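Local atomic coordinates of fumarate lyase (Mesorhizobium sp., PDB entry 3C8T), a protein that belongs to the fumarase/aspartase superfamily of lyases, largely helical proteins that assemble from four elongated chains. Residues A[44-49]-A[205-210]; A[33-38]-A[54-59]. All blocks are in the same frame, centred on the assembly; numbering follows the deposited sequence.

Contact 1: A[44-49]-A[205-210]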
loop_
_atom_site.group_PDB
_atom_site.type_symbol
_atom_site.label_atom_id
_atom_site.label_comp_id
_atom_site.label_asym_id
_atom_site.label_seq_id
_atom_site.Cartn_x
_atom_site.Cartn_y
_atom_site.Cartn_z
ATOM N N LEU A 44 10.577 16.493 -43.307
ATOM C CA LEU A 44 9.189 16.757 -43.693
ATOM C C LEU A 44 9.030 18.184 -44.199
ATOM O O LEU A 44 7.912 18.656 -44.382
ATOM C CB LEU A 44 8.229 16.517 -42.511
ATOM C CG LEU A 44 8.122 15.081 -41.974
ATOM C CD1 LEU A 44 7.777 15.071 -40.505
ATOM C CD2 LEU A 44 7.118 14.232 -42.786
ATOM N N GLY A 45 10.153 18.880 -44.371
ATOM C CA GLY A 45 10.172 20.268 -44.854
ATOM C C GLY A 45 9.554 21.274 -43.899
ATOM O O GLY A 45 9.033 22.304 -44.321
ATOM N N ILE A 46 9.609 20.996 -42.604
ATOM C CA ILE A 46 8.905 21.854 -41.652
ATOM C C ILE A 46 9.812 22.941 -41.114
ATOM O O ILE A 46 9.361 24.050 -40.797
ATOM C CB ILE A 46 8.163 21.044 -40.553
ATOM C CG1 ILE A 46 6.909 20.428 -41.171
ATOM C CG2 ILE A 46 7.762 21.930 -39.380
ATOM C CD1 ILE A 46 6.383 19.270 -40.410
ATOM N N ILE A 47 11.094 22.619 -41.032
ATOM C CA ILE A 47 12.117 23.595 -40.703
ATOM C C ILE A 47 13.160 23.441 -41.817
ATOM O O ILE A 47 13.170 22.393 -42.456
ATOM C CB ILE A 47 12.737 23.361 -39.291
ATOM C CG1 ILE A 47 13.469 22.011 -39.213
ATOM C CG2 ILE A 47 11.666 23.493 -38.172
ATOM C CD1 ILE A 47 14.527 21.985 -38.125
ATOM N N PRO A 48 13.975 24.491 -42.099
ATOM C CA PRO A 48 15.110 24.416 -43.035
ATOM C C PRO A 48 16.104 23.288 -42.776
ATOM O O PRO A 48 16.469 23.029 -41.624
ATOM C CB PRO A 48 15.848 25.751 -42.835
ATOM C CG PRO A 48 15.106 26.495 -41.757
ATOM C CD PRO A 48 13.771 25.873 -41.605
ATOM N N GLU A 49 16.578 22.682 -43.862
ATOM C CA GLU A 49 17.548 21.595 -43.791
ATOM C C GLU A 49 18.862 21.993 -43.138
ATOM O O GLU A 49 19.464 21.178 -42.478
ATOM C CB GLU A 49 17.804 21.003 -45.183
ATOM C CG GLU A 49 16.772 19.977 -45.609
ATOM C CD GLU A 49 16.984 19.502 -47.050
ATOM O OE1 GLU A 49 16.656 20.251 -48.001
ATOM O OE2 GLU A 49 17.472 18.364 -47.227
ATOM N N LEU A 205 0.954 14.778 -36.836
ATOM C CA LEU A 205 1.095 13.301 -36.826
ATOM C C LEU A 205 2.268 12.782 -37.690
ATOM O O LEU A 205 2.886 11.759 -37.352
ATOM C CB LEU A 205 -0.208 12.640 -37.228
ATOM C CG LEU A 205 -1.225 12.356 -36.113
ATOM C CD1 LEU A 205 -1.534 13.582 -35.382
ATOM C CD2 LEU A 205 -2.529 11.845 -36.676
ATOM N N ASP A 206 2.557 13.495 -38.791
ATOM C CA ASP A 206 3.738 13.227 -39.633
ATOM C C ASP A 206 5.033 13.380 -38.833
ATOM O O ASP A 206 5.897 12.510 -38.845
ATOM C CB ASP A 206 3.778 14.181 -40.847
ATOM C CG ASP A 206 2.562 14.064 -41.714
ATOM O OD1 ASP A 206 2.069 12.918 -41.887
ATOM O OD2 ASP A 206 2.082 15.118 -42.213
ATOM N N VAL A 207 5.156 14.492 -38.124
ATOM C CA VAL A 207 6.322 14.724 -37.255
ATOM C C VAL A 207 6.485 13.611 -36.193
ATOM O O VAL A 207 7.568 13.045 -36.027
ATOM C CB VAL A 207 6.219 16.089 -36.584
ATOM C CG1 VAL A 207 7.411 16.338 -35.629
ATOM C CG2 VAL A 207 6.118 17.176 -37.650
ATOM N N GLN A 208 5.384 13.302 -35.509
ATOM C CA GLN A 208 5.348 12.320 -34.415
ATOM C C GLN A 208 5.840 10.951 -34.878
ATOM O O GLN A 208 6.662 10.306 -34.203
ATOM C CB GLN A 208 3.910 12.215 -33.837
ATOM C CG GLN A 208 3.805 11.323 -32.621
ATOM C CD GLN A 208 2.397 11.013 -32.251
ATOM O OE1 GLN A 208 1.848 10.019 -32.715
ATOM N NE2 GLN A 208 1.779 11.860 -31.404
ATOM N N ARG A 209 5.328 10.515 -36.022
ATOM C CA ARG A 209 5.748 9.277 -36.668
ATOM C C ARG A 209 7.199 9.281 -37.163
ATOM O O ARG A 209 7.925 8.308 -36.966
ATOM C CB ARG A 209 4.813 8.980 -37.834
ATOM C CG ARG A 209 3.432 8.600 -37.386
ATOM C CD ARG A 209 2.451 8.738 -38.525
ATOM N NE ARG A 209 1.096 8.386 -38.090
ATOM C CZ ARG A 209 -0.002 8.759 -38.739
ATOM N NH1 ARG A 209 0.097 9.509 -39.836
ATOM N NH2 ARG A 209 -1.201 8.406 -38.280
ATOM N N GLU A 210 7.616 10.360 -37.824
ATOM C CA GLU A 210 9.018 10.510 -38.206
ATOM C C GLU A 210 9.983 10.449 -37.025
ATOM O O GLU A 210 11.057 9.844 -37.107
ATOM C CB GLU A 210 9.243 11.804 -38.983
ATOM C CG GLU A 210 9.204 11.614 -40.454
ATOM C CD GLU A 210 10.075 10.437 -40.908
ATOM O OE1 GLU A 210 11.335 10.537 -40.833
ATOM O OE2 GLU A 210 9.480 9.413 -41.329
#
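Leu44 lies across helix 204-215 with its two methyls split between neighbouring residues of that helix. CD1 sits over the backbone, 3.6 Å from both Val207 CA and Asp206 O, while CD2 rests against Asp206 CB at 3.9 Å. On the next turn, Glu210 crosses the leucine at a slant, and its CG comes within 3.7 Å of Leu44 CD1. The Leu44 side chain extends away from its own carbonyl carbon (chi1 -64°), which carries the forked end, CD1 and CD2, toward the helix. Ile46 approaches separately and at a slant, its terminal CD1 meeting Val207 CG2 at a tight 3.5 Å. Val207 CG2 also lies 3.9 Å from Leu44 CD1, so this one methyl takes part in both approaches. Leu44 and Ile46 flank Gly45, the C-prime residue of a Schellman motif that ends helix 23-43; Ile46 N reaches back to Gln41 O as the chain turns. No hydrogen bond crosses the interface; the side chains meet through carbon atoms. The acidic ends are held by arginines: Glu210 OE1 forms salt bridges with Arg43 and Arg213, and Asp206 OD2 with Arg203. Arg203 also donates through NH2 to Leu44 O, tying the loop to the start of the opposing helix. Asp206 O, against which Leu44 CD1 packs, accepts Glu210 N within the helix at 2.9 Å.

Contact 2: A[33-38]-A[54-59]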
loop_
_atom_site.group_PDB
_atom_site.type_symbol
_atom_site.label_atom_id
_atom_site.label_comp_id
_atom_site.label_asym_id
_atom_site.label_seq_id
_atom_site.Cartn_x
_atom_site.Cartn_y
_atom_site.Cartn_z
ATOM N N THR A 33 16.607 13.543 -28.044
ATOM C CA THR A 33 15.213 13.716 -28.476
ATOM C C THR A 33 15.045 14.999 -29.308
ATOM O O THR A 33 14.402 14.970 -30.361
ATOM C CB THR A 33 14.303 13.755 -27.234
ATOM O OG1 THR A 33 14.491 12.553 -26.470
ATOM C CG2 THR A 33 12.793 13.953 -27.586
ATOM N N GLU A 34 15.606 16.118 -28.826
ATOM C CA GLU A 34 15.466 17.419 -29.505
ATOM C C GLU A 34 16.134 17.413 -30.896
ATOM O O GLU A 34 15.608 17.997 -31.841
ATOM C CB GLU A 34 16.073 18.532 -28.668
ATOM C CG GLU A 34 15.310 18.826 -27.388
ATOM C CD GLU A 34 14.180 19.843 -27.568
ATOM O OE1 GLU A 34 13.895 20.259 -28.718
ATOM O OE2 GLU A 34 13.595 20.237 -26.537
ATOM N N VAL A 35 17.291 16.757 -30.995
ATOM C CA VAL A 35 18.039 16.641 -32.242
ATOM C C VAL A 35 17.251 15.806 -33.222
ATOM O O VAL A 35 17.142 16.164 -34.397
ATOM C CB VAL A 35 19.434 15.967 -32.013
ATOM C CG1 VAL A 35 20.086 15.530 -33.348
ATOM C CG2 VAL A 35 20.338 16.879 -31.257
ATOM N N ALA A 36 16.692 14.695 -32.745
ATOM C CA ALA A 36 15.909 13.819 -33.594
ATOM C C ALA A 36 14.664 14.564 -34.047
ATOM O O ALA A 36 14.217 14.396 -35.186
ATOM C CB ALA A 36 15.555 12.526 -32.867
ATOM N N LEU A 37 14.108 15.413 -33.188
ATOM C CA LEU A 37 12.908 16.188 -33.569
ATOM C C LEU A 37 13.221 17.152 -34.712
ATOM O O LEU A 37 12.441 17.255 -35.666
ATOM C CB LEU A 37 12.329 16.939 -32.379
ATOM C CG LEU A 37 11.164 17.910 -32.643
ATOM C CD1 LEU A 37 9.889 17.215 -33.144
ATOM C CD2 LEU A 37 10.900 18.666 -31.400
ATOM N N ALA A 38 14.370 17.826 -34.613
ATOM C CA ALA A 38 14.871 18.740 -35.668
ATOM C C ALA A 38 15.060 18.016 -36.988
ATOM O O ALA A 38 14.672 18.536 -38.044
ATOM C CB ALA A 38 16.184 19.384 -35.249
ATOM N N GLY A 54 22.691 22.182 -38.645
ATOM C CA GLY A 54 23.347 23.027 -37.642
ATOM C C GLY A 54 23.058 22.497 -36.250
ATOM O O GLY A 54 23.946 22.381 -35.425
ATOM N N ILE A 55 21.800 22.169 -35.992
ATOM C CA ILE A 55 21.431 21.592 -34.702
ATOM C C ILE A 55 22.154 20.243 -34.491
ATOM O O ILE A 55 22.704 19.999 -33.419
ATOM C CB ILE A 55 19.876 21.438 -34.571
ATOM C CG1 ILE A 55 19.220 22.797 -34.245
ATOM C CG2 ILE A 55 19.485 20.349 -33.511
ATOM C CD1 ILE A 55 17.837 22.911 -34.789
ATOM N N THR A 56 22.149 19.373 -35.506
ATOM C CA THR A 56 22.808 18.075 -35.350
ATOM C C THR A 56 24.288 18.265 -34.977
ATOM O O THR A 56 24.741 17.721 -33.956
ATOM C CB THR A 56 22.633 17.169 -36.572
ATOM O OG1 THR A 56 21.249 16.839 -36.717
ATOM C CG2 THR A 56 23.451 15.860 -36.408
ATOM N N ALA A 57 25.017 19.071 -35.755
ATOM C CA ALA A 57 26.436 19.351 -35.458
ATOM C C ALA A 57 26.685 20.018 -34.112
ATOM O O ALA A 57 27.638 19.661 -33.408
ATOM C CB ALA A 57 27.106 20.165 -36.594
ATOM N N ALA A 58 25.857 20.984 -33.729
ATOM C CA ALA A 58 26.089 21.624 -32.424
ATOM C C ALA A 58 25.963 20.585 -31.293
ATOM O O ALA A 58 26.743 20.598 -30.336
ATOM C CB ALA A 58 25.122 22.795 -32.198
ATOM N N ALA A 59 24.969 19.693 -31.408
ATOM C CA ALA A 59 24.766 18.640 -30.398
ATOM C C ALA A 59 25.941 17.654 -30.292
ATOM O O ALA A 59 26.228 17.192 -29.201
ATOM C CB ALA A 59 23.450 17.898 -30.637
#
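No flat side-chain group lies between Val35, Ala38, Ile55, Thr56 and Ala59: there is no ring, amide or carboxylate face or edge to stack, and methyls and a hydroxyl oxygen make the contact. Val35 presents its fork to helix 49-61. Its CG2 presses against Ala59 CB at 3.3 Å, tighter than ordinary van der Waals packing, and its CG1 meets Thr56 OG1 at 3.8 Å. CG1 lies opposite the backbone N (chi1 166°), which sets the two methyls toward different residues one turn apart. The valine and threonine side chains cross at about a right angle. Helices 23-43 and 49-61 run nearly antiparallel as the two arms of a helical hairpin; the axes of the short segments approach to 9.3 Å, with 158° between their N-to-C directions. One turn along the first arm, Ala38 CB touches both branches of Ile55, 3.9 Å from CG2 and from CD1. Ile55 CG2 also lies 4.2 Å from Val35 CA, so this methyl touches both Val35 and Ala38. Thr56 OG1 is hydrogen-bonded to Ala52 O in its own helix, and its meeting with the valine methyl is packing alone.

Both contacts lie near one end of the elongated chain, well away from its centre, with their own centres about 13 Å apart. Along the sequence their segments alternate: 33-38, 44-49, 54-59 and then, much later, 205-210. Contact 2 pairs the arms of the hairpin, and contact 1 sets the loop joining those arms against helix 204-215. The two meet directly, through Ile47 CD1 on Ala38 O at 3.5 Å and Val207 CG1 on Leu37 CD1 at 3.6 Å. Helix 23-43 therefore packs against both helix 49-61 and helix 204-215, joining early and later parts of the Lyase family region.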